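Local coordinates for Poly(A) RNA polymerase protein 2 (Saccharomyces cerevisiae, PDB 3NYB) that adds adenylate tails to RNA as the catalytic poly(A) polymerase subunit of TRAMP, a nuclear complex of RNA surveillance, at residues I46-P58 against N95-L108. The protein carries 1 engineered substitution. Residues are numbered along the deposited sequence; the frame is centred on the assembly and turned at random.
Sequences ISTIREAVKQLWP and NLYSLASHLKKKNL
Two helices of the nucleotidyltransferase palm, packed on its mixed sheet, meet here, A52, Q55 and L56 packing round the imidazole of H102. The axes of 46-54 and 95-105 approach to 10.8 Å at 119°, a steep crossing, with the nearest CA pairs at A52–L103 and V53–L99. The CB of H102 points toward the 46-58 segment, and with CG anti to the backbone N (chi1 -179°) the ring extends over to it. One face of its ring takes a CH-pi contact from L56 CD2, 3.8 Å from the centroid and close to the ring normal. At the ring edge, near its plane, lie A52 O and Q55 NE2; the Q55 amide is turned 74° from the imidazole, and its NE2 comes within 3.2 Å of H102 NE2. Cutting H102 back to an alanine would remove the ring; L56 CD2 would probably lose the aromatic face it rests on, and a gap is likely to open beside A52 O and the Q55 amide. The other end of that amide, OE1, accepts a weak hydrogen bond from K106 NZ at 3.4 Å. Beyond the Schellman motif that ends the helix, with N107 at positive phi, L108 folds back so that its CD1 meets A52 CB at 3.6 Å and its CD2 meets T48 CG2. Toward the other end of the contact, the edge of W57 places CH2 3.6 Å from N95 O, while L56 CB covers one face of the indole. Beneath the crossing, the sheet completes the packing: V53 touches V83 of strand 79-83, I49 and L99 reach strand 132-137, and I49 and L103 both rest on F125 of strand 121-127.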
loop_
_atom_site.group_PDB
_atom_site.type_symbol
_atom_site.label_atom_id
_atom_site.label_comp_id
_atom_site.label_asym_id
_atom_site.label_seq_id
_atom_site.Cartn_x
_atom_site.Cartn_y
_atom_site.Cartn_z
ATOM N N ILE A 46 12.902 -17.149 14.942
ATOM C CA ILE A 46 11.860 -16.665 15.840
ATOM C C ILE A 46 11.836 -17.518 17.102
ATOM O O ILE A 46 11.774 -17.002 18.213
ATOM C CB ILE A 46 10.468 -16.695 15.181
ATOM C CG1 ILE A 46 10.408 -15.711 14.012
ATOM C CG2 ILE A 46 9.399 -16.336 16.183
ATOM C CD1 ILE A 46 10.674 -14.299 14.413
ATOM N N SER A 47 11.894 -18.831 16.932
ATOM C CA SER A 47 11.848 -19.723 18.081
ATOM C C SER A 47 13.087 -19.516 18.944
ATOM O O SER A 47 13.001 -19.504 20.169
ATOM C CB SER A 47 11.733 -21.182 17.641
ATOM O OG SER A 47 11.332 -21.996 18.729
ATOM N N THR A 48 14.231 -19.341 18.292
ATOM C CA THR A 48 15.485 -19.070 18.982
ATOM C C THR A 48 15.363 -17.797 19.817
ATOM O O THR A 48 15.827 -17.727 20.953
ATOM C CB THR A 48 16.651 -18.941 17.975
ATOM O OG1 THR A 48 17.001 -20.235 17.471
ATOM C CG2 THR A 48 17.868 -18.326 18.626
ATOM N N ILE A 49 14.717 -16.784 19.262
ATOM C CA ILE A 49 14.540 -15.547 20.005
ATOM C C ILE A 49 13.523 -15.705 21.136
ATOM O O ILE A 49 13.717 -15.169 22.230
ATOM C CB ILE A 49 14.178 -14.383 19.070
ATOM C CG1 ILE A 49 15.418 -13.988 18.258
ATOM C CG2 ILE A 49 13.668 -13.196 19.862
ATOM C CD1 ILE A 49 15.097 -13.288 16.965
ATOM N N ARG A 50 12.452 -16.449 20.876
ATOM C CA ARG A 50 11.463 -16.738 21.911
ATOM C C ARG A 50 12.168 -17.413 23.073
ATOM O O ARG A 50 11.990 -17.038 24.235
ATOM C CB ARG A 50 10.346 -17.635 21.374
ATOM C CG ARG A 50 9.300 -18.024 22.413
ATOM C CD ARG A 50 8.261 -19.014 21.862
ATOM N NE ARG A 50 7.447 -18.419 20.807
ATOM C CZ ARG A 50 7.624 -18.643 19.506
ATOM N NH1 ARG A 50 8.590 -19.461 19.091
ATOM N NH2 ARG A 50 6.832 -18.052 18.616
ATOM N N GLU A 51 12.995 -18.396 22.738
ATOM C CA GLU A 51 13.730 -19.160 23.732
ATOM C C GLU A 51 14.641 -18.244 24.555
ATOM O O GLU A 51 14.802 -18.437 25.755
ATOM C CB GLU A 51 14.489 -20.310 23.053
ATOM C CG GLU A 51 15.421 -21.109 23.947
ATOM C CD GLU A 51 16.889 -20.941 23.572
ATOM O OE1 GLU A 51 17.719 -21.732 24.070
ATOM O OE2 GLU A 51 17.214 -20.030 22.777
ATOM N N ALA A 52 15.204 -17.223 23.921
ATOM C CA ALA A 52 16.032 -16.257 24.644
ATOM C C ALA A 52 15.213 -15.368 25.581
ATOM O O ALA A 52 15.735 -14.860 26.572
ATOM C CB ALA A 52 16.843 -15.399 23.682
ATOM N N VAL A 53 13.938 -15.174 25.260
ATOM C CA VAL A 53 13.050 -14.369 26.091
ATOM C C VAL A 53 12.620 -15.182 27.318
ATOM O O VAL A 53 12.610 -14.681 28.440
ATOM C CB VAL A 53 11.818 -13.885 25.292
ATOM C CG1 VAL A 53 10.833 -13.168 26.196
ATOM C CG2 VAL A 53 12.255 -12.964 24.144
ATOM N N LYS A 54 12.291 -16.448 27.096
ATOM C CA LYS A 54 11.979 -17.355 28.186
ATOM C C LYS A 54 13.040 -17.263 29.279
ATOM O O LYS A 54 12.725 -17.335 30.463
ATOM C CB LYS A 54 11.888 -18.793 27.673
ATOM C CG LYS A 54 10.705 -19.082 26.749
ATOM C CD LYS A 54 9.399 -18.635 27.366
ATOM C CE LYS A 54 8.287 -19.653 27.124
ATOM N NZ LYS A 54 8.257 -20.140 25.719
ATOM N N GLN A 55 14.296 -17.098 28.881
ATOM C CA GLN A 55 15.399 -17.034 29.840
ATOM C C GLN A 55 15.301 -15.884 30.834
ATOM O O GLN A 55 15.761 -16.011 31.968
ATOM C CB GLN A 55 16.742 -16.959 29.118
ATOM C CG GLN A 55 17.210 -18.277 28.572
ATOM C CD GLN A 55 18.244 -18.107 27.496
ATOM O OE1 GLN A 55 18.742 -19.084 26.938
ATOM N NE2 GLN A 55 18.573 -16.856 27.187
ATOM N N LEU A 56 14.744 -14.758 30.400
ATOM C CA LEU A 56 14.514 -13.627 31.302
ATOM C C LEU A 56 13.206 -13.806 32.061
ATOM O O LEU A 56 13.139 -13.593 33.273
ATOM C CB LEU A 56 14.456 -12.303 30.535
ATOM C CG LEU A 56 15.702 -11.814 29.801
ATOM C CD1 LEU A 56 15.502 -10.383 29.339
ATOM C CD2 LEU A 56 16.946 -11.926 30.673
ATOM N N TRP A 57 12.168 -14.193 31.327
ATOM C CA TRP A 57 10.824 -14.322 31.860
ATOM C C TRP A 57 10.221 -15.599 31.318
ATOM O O TRP A 57 9.655 -15.599 30.230
ATOM C CB TRP A 57 9.974 -13.130 31.420
ATOM C CG TRP A 57 10.632 -11.812 31.670
ATOM C CD1 TRP A 57 10.827 -11.213 32.884
ATOM C CD2 TRP A 57 11.188 -10.925 30.704
ATOM N NE1 TRP A 57 11.467 -10.012 32.732
ATOM C CE2 TRP A 57 11.707 -9.804 31.371
ATOM C CE3 TRP A 57 11.311 -10.957 29.301
ATOM C CZ2 TRP A 57 12.320 -8.733 30.742
ATOM C CZ3 TRP A 57 11.921 -9.892 28.657
ATOM C CH2 TRP A 57 12.413 -8.797 29.375
ATOM N N PRO A 58 10.360 -16.704 32.067
ATOM C CA PRO A 58 9.875 -18.024 31.637
ATOM C C PRO A 58 8.372 -18.057 31.362
ATOM O O PRO A 58 7.891 -18.982 30.694
ATOM C CB PRO A 58 10.244 -18.938 32.819
ATOM C CG PRO A 58 10.537 -17.997 33.950
ATOM C CD PRO A 58 11.146 -16.804 33.306
ATOM N N ASN A 95 12.179 -2.937 30.738
ATOM C CA ASN A 95 12.231 -4.356 30.316
ATOM C C ASN A 95 12.865 -4.508 28.937
ATOM O O ASN A 95 13.526 -5.503 28.657
ATOM C CB ASN A 95 10.829 -5.000 30.345
ATOM C CG ASN A 95 10.356 -5.298 31.784
ATOM O OD1 ASN A 95 11.176 -5.395 32.714
ATOM N ND2 ASN A 95 9.053 -5.468 31.964
ATOM N N LEU A 96 12.645 -3.527 28.063
ATOM C CA LEU A 96 13.319 -3.542 26.774
ATOM C C LEU A 96 14.839 -3.380 26.957
ATOM O O LEU A 96 15.619 -4.073 26.299
ATOM C CB LEU A 96 12.753 -2.490 25.812
ATOM C CG LEU A 96 11.346 -2.688 25.220
ATOM C CD1 LEU A 96 10.748 -1.375 24.709
ATOM C CD2 LEU A 96 11.324 -3.726 24.109
ATOM N N TYR A 97 15.263 -2.479 27.845
ATOM C CA TYR A 97 16.692 -2.301 28.100
ATOM C C TYR A 97 17.325 -3.630 28.510
ATOM O O TYR A 97 18.441 -3.955 28.095
ATOM C CB TYR A 97 16.948 -1.234 29.171
ATOM C CG TYR A 97 16.269 0.090 28.903
ATOM C CD1 TYR A 97 15.645 0.797 29.931
ATOM C CD2 TYR A 97 16.234 0.627 27.620
ATOM C CE1 TYR A 97 15.019 2.005 29.693
ATOM C CE2 TYR A 97 15.609 1.837 27.372
ATOM C CZ TYR A 97 15.005 2.523 28.411
ATOM O OH TYR A 97 14.379 3.725 28.163
ATOM N N SER A 98 16.594 -4.399 29.313
ATOM C CA SER A 98 17.087 -5.679 29.817
ATOM C C SER A 98 17.163 -6.728 28.717
ATOM O O SER A 98 18.128 -7.486 28.636
ATOM C CB SER A 98 16.194 -6.186 30.949
ATOM O OG SER A 98 16.058 -5.201 31.953
ATOM N N LEU A 99 16.126 -6.777 27.888
ATOM C CA LEU A 99 16.092 -7.667 26.736
ATOM C C LEU A 99 17.239 -7.323 25.783
ATOM O O LEU A 99 17.932 -8.214 25.282
ATOM C CB LEU A 99 14.756 -7.512 26.006
ATOM C CG LEU A 99 14.525 -8.356 24.755
ATOM C CD1 LEU A 99 14.977 -9.813 24.965
ATOM C CD2 LEU A 99 13.057 -8.295 24.340
ATOM N N ALA A 100 17.429 -6.026 25.532
ATOM C CA ALA A 100 18.521 -5.560 24.679
ATOM C C ALA A 100 19.855 -6.029 25.213
ATOM O O ALA A 100 20.588 -6.748 24.537
ATOM C CB ALA A 100 18.510 -4.037 24.560
ATOM N N SER A 101 20.170 -5.606 26.432
ATOM C CA SER A 101 21.406 -6.023 27.074
ATOM C C SER A 101 21.617 -7.524 26.911
ATOM O O SER A 101 22.724 -7.977 26.633
ATOM C CB SER A 101 21.366 -5.655 28.548
ATOM O OG SER A 101 22.639 -5.300 29.002
ATOM N N HIS A 102 20.540 -8.288 27.048
ATOM C CA HIS A 102 20.607 -9.752 27.031
ATOM C C HIS A 102 20.836 -10.312 25.617
ATOM O O HIS A 102 21.627 -11.235 25.417
ATOM C CB HIS A 102 19.329 -10.322 27.667
ATOM C CG HIS A 102 19.282 -11.819 27.736
ATOM N ND1 HIS A 102 18.222 -12.551 27.248
ATOM C CD2 HIS A 102 20.150 -12.715 28.261
ATOM C CE1 HIS A 102 18.443 -13.837 27.458
ATOM N NE2 HIS A 102 19.608 -13.964 28.067
ATOM N N LEU A 103 20.126 -9.757 24.641
ATOM C CA LEU A 103 20.298 -10.161 23.251
ATOM C C LEU A 103 21.748 -9.986 22.805
ATOM O O LEU A 103 22.333 -10.884 22.196
ATOM C CB LEU A 103 19.357 -9.361 22.347
ATOM C CG LEU A 103 18.035 -10.023 21.965
ATOM C CD1 LEU A 103 17.748 -11.185 22.889
ATOM C CD2 LEU A 103 16.871 -9.034 21.926
ATOM N N LYS A 104 22.324 -8.830 23.124
ATOM C CA LYS A 104 23.687 -8.501 22.731
ATOM C C LYS A 104 24.652 -9.523 23.307
ATOM O O LYS A 104 25.503 -10.069 22.602
ATOM C CB LYS A 104 24.062 -7.116 23.249
ATOM C CG LYS A 104 23.026 -6.024 23.016
ATOM C CD LYS A 104 23.464 -5.022 21.946
ATOM C CE LYS A 104 24.258 -3.858 22.531
ATOM N NZ LYS A 104 24.834 -2.965 21.479
ATOM N N LYS A 105 24.497 -9.768 24.601
ATOM C CA LYS A 105 25.336 -10.701 25.346
ATOM C C LYS A 105 25.260 -12.135 24.797
ATOM O O LYS A 105 26.286 -12.798 24.607
ATOM C CB LYS A 105 24.941 -10.647 26.825
ATOM C CG LYS A 105 25.765 -11.518 27.753
ATOM C CD LYS A 105 26.262 -10.725 28.968
ATOM C CE LYS A 105 27.082 -11.584 29.932
ATOM N NZ LYS A 105 26.242 -12.406 30.854
ATOM N N LYS A 106 24.048 -12.599 24.516
ATOM C CA LYS A 106 23.844 -13.938 23.965
ATOM C C LYS A 106 24.073 -13.998 22.438
ATOM O O LYS A 106 23.870 -15.045 21.814
ATOM C CB LYS A 106 22.437 -14.448 24.320
ATOM C CG LYS A 106 22.159 -14.609 25.813
ATOM C CD LYS A 106 22.525 -15.998 26.305
ATOM C CE LYS A 106 21.737 -17.061 25.541
ATOM N NZ LYS A 106 21.944 -18.465 26.030
ATOM N N ASN A 107 24.491 -12.879 21.847
ATOM C CA ASN A 107 24.802 -12.812 20.407
ATOM C C ASN A 107 23.643 -13.001 19.424
ATOM O O ASN A 107 23.852 -13.492 18.311
ATOM C CB ASN A 107 25.939 -13.783 20.045
ATOM C CG ASN A 107 27.307 -13.206 20.326
ATOM O OD1 ASN A 107 27.728 -12.240 19.687
ATOM N ND2 ASN A 107 28.016 -13.801 21.284
ATOM N N LEU A 108 22.440 -12.601 19.821
ATOM C CA LEU A 108 21.297 -12.674 18.923
ATOM C C LEU A 108 21.012 -11.304 18.339
ATOM O O LEU A 108 20.058 -11.113 17.588
ATOM C CB LEU A 108 20.074 -13.247 19.636
ATOM C CG LEU A 108 20.349 -14.663 20.149
ATOM C CD1 LEU A 108 19.217 -15.195 21.009
ATOM C CD2 LEU A 108 20.630 -15.596 18.986
#